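Local coordinates for protein carboxypeptidase A inhibitor (Ascaris suum, PDB 3FJU) that inhibits carboxypeptidase A as a small, secreted, disulfide-rich metalloprotease inhibitor, at residues V1-N12 with C16-E28. Sequence-based numbering, arbitrary orientation.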
loop_
_atom_site.group_PDB
_atom_site.type_symbol
_atom_site.label_atom_id
_atom_site.label_comp_id
_atom_site.label_asym_id
_atom_site.label_seq_id
_atom_site.Cartn_x
_atom_site.Cartn_y
_atom_site.Cartn_z
ATOM N N VAL B 1 -14.622 7.944 28.255
ATOM C CA VAL B 1 -15.123 9.109 27.463
ATOM C C VAL B 1 -16.049 9.998 28.290
ATOM O O VAL B 1 -16.869 9.512 29.081
ATOM C CB VAL B 1 -15.843 8.664 26.153
ATOM C CG1 VAL B 1 -17.195 8.014 26.478
ATOM C CG2 VAL B 1 -16.065 9.831 25.218
ATOM N N ARG B 2 -15.917 11.304 28.101
ATOM C CA ARG B 2 -16.872 12.249 28.632
ATOM C C ARG B 2 -17.408 13.059 27.476
ATOM O O ARG B 2 -16.649 13.680 26.734
ATOM C CB ARG B 2 -16.210 13.159 29.679
ATOM C CG ARG B 2 -17.127 14.231 30.218
ATOM C CD ARG B 2 -16.384 15.130 31.181
ATOM N NE ARG B 2 -16.428 14.550 32.505
ATOM C CZ ARG B 2 -17.178 15.028 33.493
ATOM N NH1 ARG B 2 -17.909 16.124 33.308
ATOM N NH2 ARG B 2 -17.170 14.430 34.673
ATOM N N LYS B 3 -18.727 13.020 27.305
ATOM C CA LYS B 3 -19.404 13.777 26.263
ATOM C C LYS B 3 -19.583 15.233 26.681
ATOM O O LYS B 3 -19.632 15.555 27.897
ATOM C CB LYS B 3 -20.758 13.137 25.956
ATOM C CG LYS B 3 -20.670 11.700 25.460
ATOM C CD LYS B 3 -20.046 11.608 24.063
ATOM C CE LYS B 3 -20.919 12.257 22.988
ATOM N NZ LYS B 3 -20.184 12.403 21.703
ATOM N N CYS B 4 -19.696 16.105 25.680
ATOM C CA CYS B 4 -19.758 17.551 25.916
ATOM C C CYS B 4 -20.439 18.255 24.752
ATOM O O CYS B 4 -20.537 17.700 23.641
ATOM C CB CYS B 4 -18.332 18.120 26.088
ATOM S SG CYS B 4 -17.244 17.746 24.682
ATOM N N LEU B 5 -20.892 19.479 25.014
ATOM C CA LEU B 5 -21.379 20.392 23.980
ATOM C C LEU B 5 -20.547 21.674 23.955
ATOM O O LEU B 5 -20.498 22.366 22.929
ATOM C CB LEU B 5 -22.869 20.699 24.165
ATOM C CG LEU B 5 -23.863 19.524 24.154
ATOM C CD1 LEU B 5 -25.257 20.020 24.511
ATOM C CD2 LEU B 5 -23.867 18.788 22.820
ATOM N N SER B 6 -19.914 21.987 25.090
ATOM C CA SER B 6 -18.991 23.107 25.206
ATOM C C SER B 6 -17.920 22.751 26.243
ATOM O O SER B 6 -18.065 21.770 26.992
ATOM C CB SER B 6 -19.730 24.396 25.603
ATOM O OG SER B 6 -20.138 24.384 26.963
ATOM N N ASP B 7 -16.888 23.583 26.317
ATOM C CA ASP B 7 -15.736 23.342 27.181
ATOM C C ASP B 7 -16.111 23.254 28.659
ATOM O O ASP B 7 -15.395 22.585 29.464
ATOM C CB ASP B 7 -14.664 24.416 26.999
ATOM C CG ASP B 7 -14.029 24.412 25.606
ATOM O OD1 ASP B 7 -14.304 23.498 24.780
ATOM O OD2 ASP B 7 -13.256 25.363 25.330
ATOM N N THR B 8 -17.238 23.889 29.004
ATOM C CA THR B 8 -17.698 23.917 30.392
ATOM C C THR B 8 -18.322 22.595 30.830
ATOM O O THR B 8 -18.563 22.403 32.015
ATOM C CB THR B 8 -18.661 25.114 30.699
ATOM O OG1 THR B 8 -19.848 25.007 29.911
ATOM C CG2 THR B 8 -17.981 26.466 30.438
ATOM N N ASP B 9 -18.552 21.677 29.883
ATOM C CA ASP B 9 -18.994 20.308 30.206
ATOM C C ASP B 9 -17.817 19.371 30.524
ATOM O O ASP B 9 -18.003 18.234 30.982
ATOM C CB ASP B 9 -19.811 19.723 29.048
ATOM C CG ASP B 9 -21.031 20.553 28.728
ATOM O OD1 ASP B 9 -21.688 21.041 29.682
ATOM O OD2 ASP B 9 -21.322 20.747 27.537
ATOM N N CYS B 10 -16.601 19.856 30.297
ATOM C CA CYS B 10 -15.426 19.046 30.550
ATOM C C CYS B 10 -14.831 19.315 31.941
ATOM O O CYS B 10 -15.278 20.237 32.663
ATOM C CB CYS B 10 -14.402 19.229 29.415
ATOM S SG CYS B 10 -15.074 18.724 27.788
ATOM N N THR B 11 -13.875 18.477 32.331
ATOM C CA THR B 11 -13.178 18.629 33.608
ATOM C C THR B 11 -11.669 18.578 33.364
ATOM O O THR B 11 -11.213 18.275 32.253
ATOM C CB THR B 11 -13.567 17.516 34.604
ATOM O OG1 THR B 11 -13.225 16.239 34.056
ATOM C CG2 THR B 11 -15.045 17.554 34.923
ATOM N N ASN B 12 -10.900 18.878 34.406
ATOM C CA ASN B 12 -9.445 18.770 34.377
ATOM C C ASN B 12 -8.818 19.615 33.262
ATOM O O ASN B 12 -7.797 19.223 32.665
ATOM C CB ASN B 12 -9.018 17.291 34.283
ATOM C CG ASN B 12 -9.422 16.510 35.520
ATOM O OD1 ASN B 12 -9.201 16.972 36.638
ATOM N ND2 ASN B 12 -10.000 15.326 35.331
ATOM N N CYS B 16 -13.817 20.625 24.746
ATOM C CA CYS B 16 -14.795 19.893 23.952
ATOM C C CYS B 16 -14.401 19.877 22.473
ATOM O O CYS B 16 -14.306 20.931 21.822
ATOM C CB CYS B 16 -16.190 20.486 24.111
ATOM S SG CYS B 16 -17.462 19.361 23.486
ATOM N N VAL B 17 -14.149 18.680 21.957
ATOM C CA VAL B 17 -13.880 18.513 20.532
ATOM C C VAL B 17 -15.220 18.588 19.794
ATOM O O VAL B 17 -16.086 17.721 19.960
ATOM C CB VAL B 17 -13.136 17.187 20.245
ATOM C CG1 VAL B 17 -12.840 17.052 18.743
ATOM C CG2 VAL B 17 -11.815 17.140 21.040
ATOM N N GLN B 18 -15.396 19.612 18.964
ATOM C CA GLN B 18 -16.717 19.827 18.373
ATOM C C GLN B 18 -17.123 18.808 17.320
ATOM O O GLN B 18 -18.310 18.500 17.191
ATOM C CB GLN B 18 -16.878 21.254 17.858
ATOM C CG GLN B 18 -17.039 22.295 18.986
ATOM C CD GLN B 18 -18.296 22.107 19.829
ATOM O OE1 GLN B 18 -19.342 21.672 19.340
ATOM N NE2 GLN B 18 -18.190 22.424 21.112
ATOM N N LYS B 19 -16.148 18.257 16.601
ATOM C CA LYS B 19 -16.466 17.307 15.544
ATOM C C LYS B 19 -17.161 16.050 16.095
ATOM O O LYS B 19 -18.174 15.590 15.535
ATOM C CB LYS B 19 -15.215 16.957 14.734
ATOM C CG LYS B 19 -15.499 16.653 13.290
ATOM C CD LYS B 19 -14.237 16.476 12.458
ATOM C CE LYS B 19 -13.695 17.781 11.906
ATOM N NZ LYS B 19 -12.774 17.538 10.750
ATOM N N ASN B 20 -16.650 15.521 17.210
ATOM C CA ASN B 20 -17.208 14.299 17.805
ATOM C C ASN B 20 -17.816 14.445 19.210
ATOM O O ASN B 20 -18.248 13.470 19.798
ATOM C CB ASN B 20 -16.211 13.123 17.727
ATOM C CG ASN B 20 -14.920 13.377 18.515
ATOM O OD1 ASN B 20 -14.688 14.479 19.021
ATOM N ND2 ASN B 20 -14.066 12.357 18.597
ATOM N N LYS B 21 -17.817 15.668 19.738
ATOM C CA LYS B 21 -18.469 15.999 21.025
ATOM C C LYS B 21 -17.934 15.174 22.194
ATOM O O LYS B 21 -18.685 14.583 22.981
ATOM C CB LYS B 21 -20.002 15.894 20.917
ATOM C CG LYS B 21 -20.586 16.818 19.865
ATOM C CD LYS B 21 -20.367 18.275 20.210
ATOM C CE LYS B 21 -21.222 19.168 19.326
ATOM N NZ LYS B 21 -20.566 19.512 18.036
ATOM N N ILE B 22 -16.615 15.108 22.279
ATOM C CA ILE B 22 -15.976 14.482 23.424
ATOM C C ILE B 22 -14.931 15.418 24.006
ATOM O O ILE B 22 -14.369 16.282 23.316
ATOM C CB ILE B 22 -15.319 13.102 23.111
ATOM C CG1 ILE B 22 -14.033 13.270 22.280
ATOM C CG2 ILE B 22 -16.322 12.158 22.430
ATOM C CD1 ILE B 22 -13.079 12.061 22.330
ATOM N N CYS B 23 -14.690 15.229 25.296
ATOM C CA CYS B 23 -13.666 15.979 26.006
ATOM C C CYS B 23 -12.298 15.372 25.736
ATOM O O CYS B 23 -12.146 14.138 25.650
ATOM C CB CYS B 23 -13.965 15.937 27.503
ATOM S SG CYS B 23 -15.493 16.743 27.950
ATOM N N SER B 24 -11.298 16.235 25.595
ATOM C CA SER B 24 -9.921 15.808 25.368
ATOM C C SER B 24 -8.970 16.881 25.892
ATOM O O SER B 24 -9.321 18.066 25.947
ATOM C CB SER B 24 -9.666 15.593 23.871
ATOM O OG SER B 24 -8.291 15.394 23.626
ATOM N N THR B 25 -7.765 16.461 26.269
ATOM C CA THR B 25 -6.738 17.416 26.655
ATOM C C THR B 25 -6.299 18.212 25.435
ATOM O O THR B 25 -6.400 17.748 24.272
ATOM C CB THR B 25 -5.499 16.730 27.281
ATOM O OG1 THR B 25 -4.874 15.874 26.315
ATOM C CG2 THR B 25 -5.898 15.923 28.491
ATOM N N ILE B 26 -5.836 19.424 25.686
ATOM C CA ILE B 26 -5.254 20.212 24.619
ATOM C C ILE B 26 -4.076 19.472 23.969
ATOM O O ILE B 26 -3.918 19.510 22.735
ATOM C CB ILE B 26 -4.864 21.619 25.097
ATOM C CG1 ILE B 26 -6.124 22.431 25.381
ATOM C CG2 ILE B 26 -4.007 22.331 24.050
ATOM C CD1 ILE B 26 -5.875 23.651 26.313
ATOM N N VAL B 27 -3.263 18.801 24.784
ATOM C CA VAL B 27 -2.097 18.076 24.268
ATOM C C VAL B 27 -2.542 17.024 23.255
ATOM O O VAL B 27 -1.959 16.931 22.170
ATOM C CB VAL B 27 -1.225 17.473 25.379
ATOM C CG1 VAL B 27 -0.231 16.469 24.795
ATOM C CG2 VAL B 27 -0.476 18.589 26.097
ATOM N N GLU B 28 -3.584 16.266 23.594
ATOM C CA GLU B 28 -4.105 15.260 22.680
ATOM C C GLU B 28 -4.776 15.852 21.450
ATOM O O GLU B 28 -4.632 15.327 20.351
ATOM C CB GLU B 28 -5.032 14.299 23.409
ATOM C CG GLU B 28 -4.247 13.310 24.259
ATOM C CD GLU B 28 -3.396 12.383 23.423
ATOM O OE1 GLU B 28 -3.958 11.430 22.854
ATOM O OE2 GLU B 28 -2.162 12.598 23.321
HETATM O O HOH W 1 -13.502 12.214 26.934
#
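Arg-2 O accepts from Cys-23 N (2.9 Å), tying the N-terminal segment 1-12 to the beta hairpin of antiparallel strands 15-17 and 22-24, to which two disulfides also tie the segment. A single beta bridge, Lys-3 with Ile-22, sets the register. Beside it Lys-21 O takes two donors from opposite faces of its carbonyl plane: Lys-3 NZ at 2.9 Å and Cys-4 N more loosely at 3.3 Å. The ammonium gets there because the lysine chain folds back, bent at chi2 and again at chi3, so that CD and CE also lie against that oxygen. Lys-21 and Ile-22 both face Val-17, forming a G1 bulge in the hairpin. At the start of the 3-10 turn 7-9, Asp-7 OD1 accepts from Cys-16 N (2.9 Å), which comes from above the carboxylate plane. Gln-18 NE2 reaches Leu-5 O almost straight (172° at hydrogen), with the oxygen in the amide plane but the donor above the carbonyl plane. Lys-21 NZ bonds both Gln-18 O and OE1, which, with the NE2 bond, should restrain the amide's rotation, and Asp-9 OD2 gathers Leu-5 N and Ser-6 N, bracing the loop that presents Leu-5 O. A water bridges Arg-2 N and Cys-23 O.

The two disulfides, Cys-4 to Cys-16 (chi3 89°) and Cys-10 to Cys-23 (chi3 -88°), are twisted in opposite senses. They pack together, Cys-4 CB lying 3.7 Å from Cys-23 SG. CB, CG and CD of Arg-2 run alongside Cys-23 SG; its NH1 donates to Asp-9 O, which lies at the guanidinium edge and in its plane, while Thr-11 CG2 sits over one face. At the chain start, Val-1 crosses Ile-22 at about a right angle, the two CG2 methyls meeting at 3.6 Å.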